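Local coordinates for protein lamina-associated polypeptide 2 isoforms alpha/zeta (Mus musculus, PDB 2V0X) that dimerizes through its C-terminal coiled-coil domain and, as a component of the nuclear lamina, probably associates with lamin A and chromatin, at residues Arg70-Pro75 / Ala120-Ala125. The protein carries 2 engineered substitutions. Numbering follows the deposited sequence.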
ATOM      1  N   ARG B  70       8.189 -14.346  -7.071  1.00 38.70           N
ATOM      2  CA  ARG B  70       7.111 -14.419  -8.054  1.00 40.67           C
ATOM      3  C   ARG B  70       6.043 -13.358  -7.740  1.00 41.58           C
ATOM      4  O   ARG B  70       5.608 -12.615  -8.611  1.00 42.70           O
ATOM      5  CB  ARG B  70       6.463 -15.800  -8.017  1.00 41.24           C
ATOM      6  CG  ARG B  70       5.315 -15.979  -8.992  1.00 53.26           C
ATOM      7  CD  ARG B  70       4.398 -17.123  -8.579  1.00 66.85           C
ATOM      8  NE  ARG B  70       5.137 -18.335  -8.243  1.00 87.77           N
ATOM      9  CZ  ARG B  70       5.300 -18.793  -7.004  1.00105.79           C
ATOM     10  NH1 ARG B  70       4.773 -18.142  -5.972  1.00100.58           N
ATOM     11  NH2 ARG B  70       6.013 -19.891  -6.792  1.00111.66           N
ATOM     12  N   ILE B  71       5.663 -13.288  -6.472  1.00 40.65           N
ATOM     13  CA  ILE B  71       4.635 -12.372  -5.988  1.00 39.21           C
ATOM     14  C   ILE B  71       4.954 -10.877  -6.048  1.00 37.26           C
ATOM     15  O   ILE B  71       4.128 -10.082  -6.483  1.00 38.39           O
ATOM     16  CB  ILE B  71       4.230 -12.790  -4.551  1.00 38.76           C
ATOM     17  CG1 ILE B  71       3.204 -13.912  -4.629  1.00 41.55           C
ATOM     18  CG2 ILE B  71       3.761 -11.599  -3.693  1.00 36.98           C
ATOM     19  CD1 ILE B  71       2.993 -14.620  -3.302  1.00 50.24           C
ATOM     20  N   LEU B  72       6.170 -10.516  -5.659  1.00 32.32           N
ATOM     21  CA  LEU B  72       6.585  -9.121  -5.589  1.00 30.99           C
ATOM     22  C   LEU B  72       6.887  -8.408  -6.901  1.00 31.08           C
ATOM     23  O   LEU B  72       6.828  -7.179  -6.970  1.00 33.67           O
ATOM     24  CB  LEU B  72       7.774  -8.997  -4.630  1.00 31.44           C
ATOM     25  CG  LEU B  72       7.398  -9.490  -3.227  1.00 31.47           C
ATOM     26  CD1 LEU B  72       8.627  -9.588  -2.364  1.00 33.78           C
ATOM     27  CD2 LEU B  72       6.380  -8.548  -2.606  1.00 31.86           C
ATOM     28  N   SER B  73       7.218  -9.168  -7.932  1.00 29.44           N
ATOM     29  CA  SER B  73       7.514  -8.558  -9.215  1.00 28.72           C
ATOM     30  C   SER B  73       6.256  -8.325 -10.065  1.00 28.31           C
ATOM     31  O   SER B  73       5.342  -9.152 -10.107  1.00 31.85           O
ATOM     32  CB  SER B  73       8.551  -9.395  -9.970  1.00 31.61           C
ATOM     33  OG  SER B  73       8.170 -10.765 -10.015  1.00 42.76           O
ATOM     34  N   VAL B  74       6.181  -7.140 -10.657  1.00 25.83           N
ATOM     35  CA  VAL B  74       5.074  -6.755 -11.522  1.00 24.81           C
ATOM     36  C   VAL B  74       4.878  -7.904 -12.535  1.00 28.14           C
ATOM     37  O   VAL B  74       5.816  -8.297 -13.204  1.00 30.17           O
ATOM     38  CB  VAL B  74       5.450  -5.459 -12.263  1.00 23.23           C
ATOM     39  CG1 VAL B  74       4.407  -5.112 -13.299  1.00 24.71           C
ATOM     40  CG2 VAL B  74       5.652  -4.317 -11.272  1.00 21.19           C
ATOM     41  N   PRO B  75       3.665  -8.471 -12.626  1.00 29.10           N
ATOM     42  CA  PRO B  75       3.510  -9.563 -13.582  1.00 30.76           C
ATOM     43  C   PRO B  75       3.748  -9.132 -15.025  1.00 34.99           C
ATOM     44  O   PRO B  75       3.420  -8.009 -15.421  1.00 35.06           O
ATOM     45  CB  PRO B  75       2.093 -10.057 -13.323  1.00 29.55           C
ATOM     46  CG  PRO B  75       1.384  -8.872 -12.846  1.00 30.38           C
ATOM     47  CD  PRO B  75       2.392  -8.158 -11.965  1.00 30.14           C
ATOM     48  N   ALA B 120       5.187  -1.864  -0.172  1.00 22.52           N
ATOM     49  CA  ALA B 120       4.479  -1.686   1.110  1.00 20.34           C
ATOM     50  C   ALA B 120       4.272  -3.064   1.760  1.00 22.23           C
ATOM     51  O   ALA B 120       4.337  -3.221   2.981  1.00 27.02           O
ATOM     52  CB  ALA B 120       3.144  -1.001   0.862  1.00 19.42           C
ATOM     53  N   LEU B 121       4.101  -4.084   0.928  1.00 22.56           N
ATOM     54  CA  LEU B 121       3.929  -5.452   1.405  1.00 22.49           C
ATOM     55  C   LEU B 121       5.244  -5.926   2.042  1.00 21.05           C
ATOM     56  O   LEU B 121       5.229  -6.548   3.114  1.00 21.77           O
ATOM     57  CB  LEU B 121       3.541  -6.349   0.225  1.00 25.02           C
ATOM     58  CG  LEU B 121       3.044  -7.794   0.236  1.00 27.54           C
ATOM     59  CD1 LEU B 121       3.877  -8.676   1.124  1.00 28.16           C
ATOM     60  CD2 LEU B 121       1.602  -7.836   0.630  1.00 33.77           C
ATOM     61  N   GLN B 122       6.381  -5.642   1.398  1.00 20.85           N
ATOM     62  CA  GLN B 122       7.675  -6.049   1.965  1.00 22.23           C
ATOM     63  C   GLN B 122       7.892  -5.393   3.313  1.00 23.45           C
ATOM     64  O   GLN B 122       8.435  -5.996   4.221  1.00 27.37           O
ATOM     65  CB  GLN B 122       8.857  -5.660   1.059  1.00 18.04           C
ATOM     66  CG  GLN B 122       9.067  -6.620  -0.081  1.00 24.68           C
ATOM     67  CD  GLN B 122      10.223  -6.200  -0.961  1.00 29.30           C
ATOM     68  OE1 GLN B 122      11.367  -6.085  -0.504  1.00 36.27           O
ATOM     69  NE2 GLN B 122       9.931  -5.950  -2.218  1.00 34.93           N
ATOM     70  N   ILE B 123       7.551  -4.121   3.402  1.00 22.85           N
ATOM     71  CA  ILE B 123       7.691  -3.385   4.645  1.00 22.77           C
ATOM     72  C   ILE B 123       6.756  -4.016   5.692  1.00 28.02           C
ATOM     73  O   ILE B 123       7.179  -4.314   6.807  1.00 33.99           O
ATOM     74  CB  ILE B 123       7.309  -1.892   4.446  1.00 19.93           C
ATOM     75  CG1 ILE B 123       8.286  -1.230   3.472  1.00 20.40           C
ATOM     76  CG2 ILE B 123       7.341  -1.147   5.796  1.00 17.96           C
ATOM     77  CD1 ILE B 123       7.866   0.200   3.025  1.00 19.96           C
ATOM     78  N   ALA B 124       5.498  -4.255   5.319  1.00 28.70           N
ATOM     79  CA  ALA B 124       4.530  -4.843   6.260  1.00 28.01           C
ATOM     80  C   ALA B 124       5.007  -6.169   6.801  1.00 28.48           C
ATOM     81  O   ALA B 124       4.814  -6.459   7.991  1.00 29.16           O
ATOM     82  CB  ALA B 124       3.141  -4.999   5.625  1.00 27.31           C
ATOM     83  N   ALA B 125       5.585  -6.990   5.919  1.00 28.28           N
ATOM     84  CA  ALA B 125       6.120  -8.297   6.301  1.00 28.59           C
ATOM     85  C   ALA B 125       7.161  -8.124   7.406  1.00 31.29           C
ATOM     86  O   ALA B 125       7.183  -8.876   8.378  1.00 35.81           O
ATOM     87  CB  ALA B 125       6.757  -9.004   5.081  1.00 27.70           C
TER
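In the LAP2alpha dimerization domain, short helix 66-72 packs through its last residue, Leu72, against the long helix 100-146, one of the two extended helices of the chain. The leucine reaches across to Leu121 and Gln122, neighbours on the long helix, and the contact is made by van der Waals packing, with no hydrogen bond joining the segments. It is also small, burying 130 Å² in total, and the backbones stay well apart: the nearest alpha carbons, Leu72 CA and Gln122 CA, are 8.2 Å from each other, a gap spanned by side chains. Leu72 carries its CG beside the backbone N and anti to the carbonyl carbon (chi1 -59°), a setting that holds the isobutyl fork out toward the long helix, where Ala118 also touches it. Leu72 CD2 approaches the branch carbon of Leu121, lying 4.4 Å from Leu121 CG. That second leucine is buried and also packs on Val177 of the second subunit, which places this contact directly beside the dimer interface. The end of the short helix has further ties to helix 100-146, since the carbonyl of Ile71 is hydrogen-bonded to the hydroxyl of Tyr114, and Val74 and Pro75 lie on the same tyrosine as the chain leaves the helix. Gln122, also touched by Val57 and Val63, meets Leu72 mainly through its methylene CG. The two side chains cross at a slant, with Leu72 CD1 against Gln122 CG at 3.8 Å and Leu72 CD2 farther from that methylene, at 4.2 Å from Gln122 CG.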